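Local coordinates for 199aa long hypothetical Trp repressor binding protein (Sulfolobus tokodaii, PDB 2ZKI) that probably binds FMN and acts as a NAD(P)H-dependent oxidoreductase of the WrbA type, although its own function has not been established, at residues F74-T80 with V110-A116; H123-I127 with Y161-L166. All blocks are in the same frame, centred on the assembly; numbering follows the deposited sequence.

Contact 1: F74-T80 with V110-A116; sequences FAIGSPT and VTFFTEA
Ile-76 beside Phe-112 and Gly-77 beside Phe-113 pair neighbouring parallel strands in the central sheet of a flavodoxin-like fold. The backbones are stitched by alternating bonds, among them Thr-111 N to Phe-74 O (2.9 Å) and Ile-76 N to Thr-111 O (2.9 Å). On the face carrying Ile-76, its CD1 meets Val-110 CG2 at 3.8 Å, the side chains crossing obliquely. Both are beta-branched, which suits extended chain; Ile-76 and Phe-112 then pack under Met-130 of helix 125-130.

On the other face, Phe-113 CG lies between its backbone N and carbonyl carbon (chi1 62°), which swings the ring across to the adjoining strand. There Gly-77 CA stands over the ring centre, 3.5 Å from the Phe-113 centroid, in a CH-pi contact. Glycine fits because a CB would probably run into Phe-113 CE2; Ile-24 of helix 16-31 packs against this ring. A sulfate, probably from the crystallisation liquor, lies beside Pro-79, near where FMN would be expected from relatives. Past the proline, which lacks an N-H, Thr-80 N reaches Glu-115 O at 2.8 Å, nearly straight at 170°. Before Pro-79, Ser-78 O accepts from Thr-114 OG1 at 2.7 Å, in the carbonyl plane.

Contact 2: H123-I127 with Y161-L166; sequences HETTI and YGATHL
Glu-124 and Tyr-161 have CA atoms 5.9 Å apart, and His-123 and Thr-164 6.5 Å, as the irregular segment 161-166 runs in the opposite sense past the N-terminal end of helix 125-130. At one end, His-123 CG is anti to the carbonyl carbon (chi1 -79°), a torsion that brings the ring across to 164-166, where NE2 donates to His-165 O at 3.1 Å. The acceptor lies near the imidazole plane, but the donor stands well above the carbonyl plane of His-165, 54° out of it. Thr-164 CB sits at the ring edge beside His-123 CD2, and Leu-166 CD1 packs against His-123 CE1 at 3.7 Å, the two side chains crossing at about a right angle. Replacing His-123 with an alanine would probably leave His-165 O with one partner fewer, its backbone bond to Ala-116 remaining, and open a gap between Thr-164 and Leu-166.

At the other end, Glu-124, the N-cap residue, lays its CB 3.6 Å from Tyr-161 CD1, and its carbonyl oxygen lies over one face of the phenol; tyrosine suits this place, offering Glu-124 a flat face while its hydroxyl reaches other subunits. Ile-127 sends CD1 to within 3.6 Å of Gly-162 N; a side chain on Gly-162 would probably crowd that methyl. Between the two ends a water donates to both His-123 O and Gly-162 O.

The polar tips serve the tetramer: Glu-124 OE2 bonds to Glu-124 N of the second subunit, and Tyr-161 OH to His-136 of the third. Within the chain, Ile-127 of helix 125-130 rests on Phe-112 and Thr-114 of strand 109-115, Ala-163 makes a backbone bond with Thr-114, and Glu-176 of helix 174-195 holds His-165 ND1 and Leu-166 N.

In the fold
From the N terminus, the chain first lays down strand 6-11, helix 16-31 and strand 34-39, then enters contact 1 along strand 73-79. Helices 87-94 and 97-101 lead to strand 109-115, which closes that loop as a right-handed beta-alpha-beta crossover. Contact 2 opens soon afterwards, with 123-127, and closes at 161-166 after helix 132-137, strand 140-141 and helix 150-153. The two loops follow in series, neither nesting nor crossing. Their centres are about 7 Å apart, and Thr-80 OG1 probably hydrogen-bonds to Thr-126 OG1. Contact 1 joins two inner strands up to their C-terminal ends; contact 2 ties the start of helix 125-130 to the loop before helix 174-195 and reaches the subunit interface.

Contact 1: F74-T80 with V110-A116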
loop_
_atom_site.group_PDB
_atom_site.type_symbol
_atom_site.label_atom_id
_atom_site.label_comp_id
_atom_site.label_asym_id
_atom_site.label_seq_id
_atom_site.Cartn_x
_atom_site.Cartn_y
_atom_site.Cartn_z
ATOM N N PHE A 74 3.652 20.709 4.566
ATOM C CA PHE A 74 4.647 20.094 3.688
ATOM C C PHE A 74 4.095 19.619 2.350
ATOM O O PHE A 74 3.029 19.011 2.289
ATOM C CB PHE A 74 5.306 18.909 4.397
ATOM C CG PHE A 74 6.147 19.296 5.574
ATOM C CD1 PHE A 74 7.497 19.582 5.413
ATOM C CD2 PHE A 74 5.593 19.365 6.849
ATOM C CE1 PHE A 74 8.280 19.936 6.503
ATOM C CE2 PHE A 74 6.369 19.718 7.948
ATOM C CZ PHE A 74 7.715 20.004 7.774
ATOM N N ALA A 75 4.843 19.902 1.285
ATOM C CA ALA A 75 4.576 19.347 -0.039
ATOM C C ALA A 75 5.791 18.524 -0.464
ATOM O O ALA A 75 6.742 19.050 -1.052
ATOM C CB ALA A 75 4.285 20.455 -1.041
ATOM N N ILE A 76 5.759 17.233 -0.139
ATOM C CA ILE A 76 6.892 16.335 -0.373
ATOM C C ILE A 76 6.707 15.529 -1.659
ATOM O O ILE A 76 5.702 14.838 -1.831
ATOM C CB ILE A 76 7.138 15.404 0.845
ATOM C CG1 ILE A 76 7.482 16.240 2.086
ATOM C CG2 ILE A 76 8.247 14.393 0.544
ATOM C CD1 ILE A 76 7.384 15.493 3.405
ATOM N N GLY A 77 7.686 15.625 -2.557
ATOM C CA GLY A 77 7.596 14.983 -3.864
ATOM C C GLY A 77 8.865 14.315 -4.348
ATOM O O GLY A 77 9.954 14.583 -3.841
ATOM N N SER A 78 8.704 13.438 -5.338
ATOM C CA SER A 78 9.800 12.682 -5.945
ATOM C C SER A 78 9.297 11.965 -7.190
ATOM O O SER A 78 8.176 11.454 -7.190
ATOM C CB SER A 78 10.354 11.643 -4.964
ATOM O OG SER A 78 11.146 10.672 -5.628
ATOM N N PRO A 79 10.125 11.907 -8.253
ATOM C CA PRO A 79 9.754 11.092 -9.406
ATOM C C PRO A 79 9.727 9.619 -9.010
ATOM O O PRO A 79 10.541 9.186 -8.190
ATOM C CB PRO A 79 10.883 11.360 -10.411
ATOM C CG PRO A 79 12.033 11.827 -9.589
ATOM C CD PRO A 79 11.428 12.573 -8.442
ATOM N N THR A 80 8.789 8.864 -9.571
ATOM C CA THR A 80 8.623 7.462 -9.210
ATOM C C THR A 80 9.901 6.661 -9.444
ATOM O O THR A 80 10.566 6.815 -10.473
ATOM C CB THR A 80 7.433 6.802 -9.952
ATOM O OG1 THR A 80 7.100 5.561 -9.319
ATOM C CG2 THR A 80 7.761 6.546 -11.417
ATOM N N VAL A 110 0.599 17.124 5.455
ATOM C CA VAL A 110 1.539 16.770 4.395
ATOM C C VAL A 110 0.791 16.327 3.137
ATOM O O VAL A 110 -0.197 15.593 3.215
ATOM C CB VAL A 110 2.573 15.686 4.863
ATOM C CG1 VAL A 110 1.882 14.398 5.317
ATOM C CG2 VAL A 110 3.607 15.397 3.781
ATOM N N THR A 111 1.260 16.796 1.985
ATOM C CA THR A 111 0.713 16.382 0.695
ATOM C C THR A 111 1.829 15.846 -0.209
ATOM O O THR A 111 2.983 16.271 -0.101
ATOM C CB THR A 111 -0.096 17.523 0.005
ATOM O OG1 THR A 111 -0.776 17.006 -1.145
ATOM C CG2 THR A 111 0.801 18.688 -0.410
ATOM N N PHE A 112 1.481 14.910 -1.089
ATOM C CA PHE A 112 2.474 14.234 -1.918
ATOM C C PHE A 112 2.237 14.420 -3.409
ATOM O O PHE A 112 1.095 14.473 -3.872
ATOM C CB PHE A 112 2.530 12.739 -1.590
ATOM C CG PHE A 112 2.824 12.443 -0.150
ATOM C CD1 PHE A 112 1.800 12.083 0.719
ATOM C CD2 PHE A 112 4.124 12.520 0.339
ATOM C CE1 PHE A 112 2.065 11.806 2.056
ATOM C CE2 PHE A 112 4.402 12.245 1.672
ATOM C CZ PHE A 112 3.373 11.886 2.533
ATOM N N PHE A 113 3.338 14.508 -4.151
ATOM C CA PHE A 113 3.306 14.603 -5.606
ATOM C C PHE A 113 4.434 13.793 -6.246
ATOM O O PHE A 113 5.485 13.579 -5.638
ATOM C CB PHE A 113 3.328 16.066 -6.068
ATOM C CG PHE A 113 4.572 16.828 -5.682
ATOM C CD1 PHE A 113 4.720 17.352 -4.398
ATOM C CD2 PHE A 113 5.577 17.062 -6.618
ATOM C CE1 PHE A 113 5.859 18.074 -4.050
ATOM C CE2 PHE A 113 6.720 17.781 -6.278
ATOM C CZ PHE A 113 6.861 18.289 -4.992
ATOM N N THR A 114 4.202 13.337 -7.472
ATOM C CA THR A 114 5.136 12.443 -8.148
ATOM C C THR A 114 5.095 12.618 -9.669
ATOM O O THR A 114 4.397 13.493 -10.182
ATOM C CB THR A 114 4.904 10.958 -7.726
ATOM O OG1 THR A 114 5.989 10.147 -8.188
ATOM C CG2 THR A 114 3.585 10.409 -8.272
ATOM N N GLU A 115 5.859 11.789 -10.376
ATOM C CA GLU A 115 5.974 11.850 -11.829
ATOM C C GLU A 115 6.367 10.474 -12.349
ATOM O O GLU A 115 7.181 9.785 -11.736
ATOM C CB GLU A 115 7.016 12.907 -12.230
ATOM C CG GLU A 115 7.309 13.027 -13.731
ATOM C CD GLU A 115 8.451 12.124 -14.199
ATOM O OE1 GLU A 115 9.453 11.989 -13.458
ATOM O OE2 GLU A 115 8.350 11.555 -15.312
ATOM N N ALA A 116 5.778 10.079 -13.475
ATOM C CA ALA A 116 6.109 8.816 -14.131
ATOM C C ALA A 116 6.076 8.962 -15.650
ATOM O O ALA A 116 5.283 9.737 -16.194
ATOM C CB ALA A 116 5.160 7.715 -13.681
#

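Contact 2: H123-I127 with Y161-L166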
loop_
_atom_site.group_PDB
_atom_site.type_symbol
_atom_site.label_atom_id
_atom_site.label_comp_id
_atom_site.label_asym_id
_atom_site.label_seq_id
_atom_site.Cartn_x
_atom_site.Cartn_y
_atom_site.Cartn_z
ATOM N N HIS A 123 2.078 6.561 -10.890
ATOM C CA HIS A 123 1.441 7.861 -10.665
ATOM C C HIS A 123 0.673 7.933 -9.350
ATOM O O HIS A 123 0.452 9.018 -8.814
ATOM C CB HIS A 123 0.506 8.211 -11.823
ATOM C CG HIS A 123 1.216 8.720 -13.036
ATOM N ND1 HIS A 123 1.419 7.949 -14.159
ATOM C CD2 HIS A 123 1.778 9.924 -13.298
ATOM C CE1 HIS A 123 2.071 8.657 -15.064
ATOM N NE2 HIS A 123 2.304 9.858 -14.565
ATOM N N GLU A 124 0.274 6.775 -8.834
ATOM C CA GLU A 124 -0.589 6.724 -7.656
ATOM C C GLU A 124 -0.053 5.854 -6.516
ATOM O O GLU A 124 -0.320 6.142 -5.348
ATOM C CB GLU A 124 -2.015 6.313 -8.052
ATOM C CG GLU A 124 -2.110 4.978 -8.772
ATOM C CD GLU A 124 -3.411 4.786 -9.526
ATOM O OE1 GLU A 124 -3.757 5.638 -10.370
ATOM O OE2 GLU A 124 -4.078 3.763 -9.288
ATOM N N THR A 125 0.702 4.805 -6.853
ATOM C CA THR A 125 1.318 3.931 -5.839
ATOM C C THR A 125 2.460 4.615 -5.095
ATOM O O THR A 125 2.628 4.412 -3.893
ATOM C CB THR A 125 1.837 2.594 -6.425
ATOM O OG1 THR A 125 2.427 2.821 -7.710
ATOM C CG2 THR A 125 0.708 1.585 -6.550
ATOM N N THR A 126 3.232 5.425 -5.817
ATOM C CA THR A 126 4.344 6.176 -5.236
ATOM C C THR A 126 3.862 7.041 -4.077
ATOM O O THR A 126 4.517 7.111 -3.037
ATOM C CB THR A 126 5.049 7.058 -6.285
ATOM O OG1 THR A 126 5.272 6.302 -7.480
ATOM C CG2 THR A 126 6.386 7.553 -5.763
ATOM N N ILE A 127 2.708 7.679 -4.262
ATOM C CA ILE A 127 2.098 8.512 -3.227
ATOM C C ILE A 127 1.609 7.673 -2.041
ATOM O O ILE A 127 1.786 8.071 -0.887
ATOM C CB ILE A 127 0.967 9.394 -3.812
ATOM C CG1 ILE A 127 1.571 10.474 -4.715
ATOM C CG2 ILE A 127 0.141 10.039 -2.702
ATOM C CD1 ILE A 127 0.639 11.004 -5.779
ATOM N N TYR A 161 -4.763 11.191 -5.677
ATOM C CA TYR A 161 -3.645 10.922 -4.778
ATOM C C TYR A 161 -2.674 12.098 -4.703
ATOM O O TYR A 161 -2.102 12.367 -3.646
ATOM C CB TYR A 161 -2.922 9.640 -5.203
ATOM C CG TYR A 161 -3.791 8.403 -5.120
ATOM C CD1 TYR A 161 -4.559 7.991 -6.209
ATOM C CD2 TYR A 161 -3.853 7.651 -3.948
ATOM C CE1 TYR A 161 -5.361 6.856 -6.134
ATOM C CE2 TYR A 161 -4.653 6.516 -3.861
ATOM C CZ TYR A 161 -5.403 6.123 -4.958
ATOM O OH TYR A 161 -6.194 4.999 -4.878
ATOM N N GLY A 162 -2.503 12.796 -5.824
ATOM C CA GLY A 162 -1.646 13.977 -5.887
ATOM C C GLY A 162 -1.385 14.454 -7.302
ATOM O O GLY A 162 -1.783 13.802 -8.273
ATOM N N ALA A 163 -0.717 15.600 -7.415
ATOM C CA ALA A 163 -0.326 16.154 -8.709
ATOM C C ALA A 163 0.797 15.334 -9.337
ATOM O O ALA A 163 1.755 14.952 -8.659
ATOM C CB ALA A 163 0.099 17.605 -8.557
ATOM N N THR A 164 0.668 15.054 -10.631
ATOM C CA THR A 164 1.683 14.290 -11.353
ATOM C C THR A 164 1.961 14.878 -12.729
ATOM O O THR A 164 1.244 15.766 -13.192
ATOM C CB THR A 164 1.287 12.798 -11.528
ATOM O OG1 THR A 164 0.122 12.698 -12.357
ATOM C CG2 THR A 164 1.018 12.121 -10.182
ATOM N N HIS A 165 3.018 14.379 -13.366
ATOM C CA HIS A 165 3.301 14.663 -14.766
ATOM C C HIS A 165 3.461 13.355 -15.530
ATOM O O HIS A 165 4.071 12.407 -15.027
ATOM C CB HIS A 165 4.560 15.521 -14.914
ATOM C CG HIS A 165 5.034 15.658 -16.329
ATOM N ND1 HIS A 165 4.400 16.462 -17.251
ATOM C CD2 HIS A 165 6.069 15.080 -16.982
ATOM C CE1 HIS A 165 5.029 16.379 -18.410
ATOM N NE2 HIS A 165 6.046 15.548 -18.273
ATOM N N LEU A 166 2.900 13.311 -16.737
ATOM C CA LEU A 166 2.999 12.138 -17.604
ATOM C C LEU A 166 4.030 12.356 -18.708
ATOM O O LEU A 166 4.028 13.389 -19.378
ATOM C CB LEU A 166 1.631 11.779 -18.204
ATOM C CG LEU A 166 1.575 10.678 -19.272
ATOM C CD1 LEU A 166 1.958 9.329 -18.700
ATOM C CD2 LEU A 166 0.203 10.606 -19.923
HETATM O O HOH W 1 -1.930 10.759 -8.692
#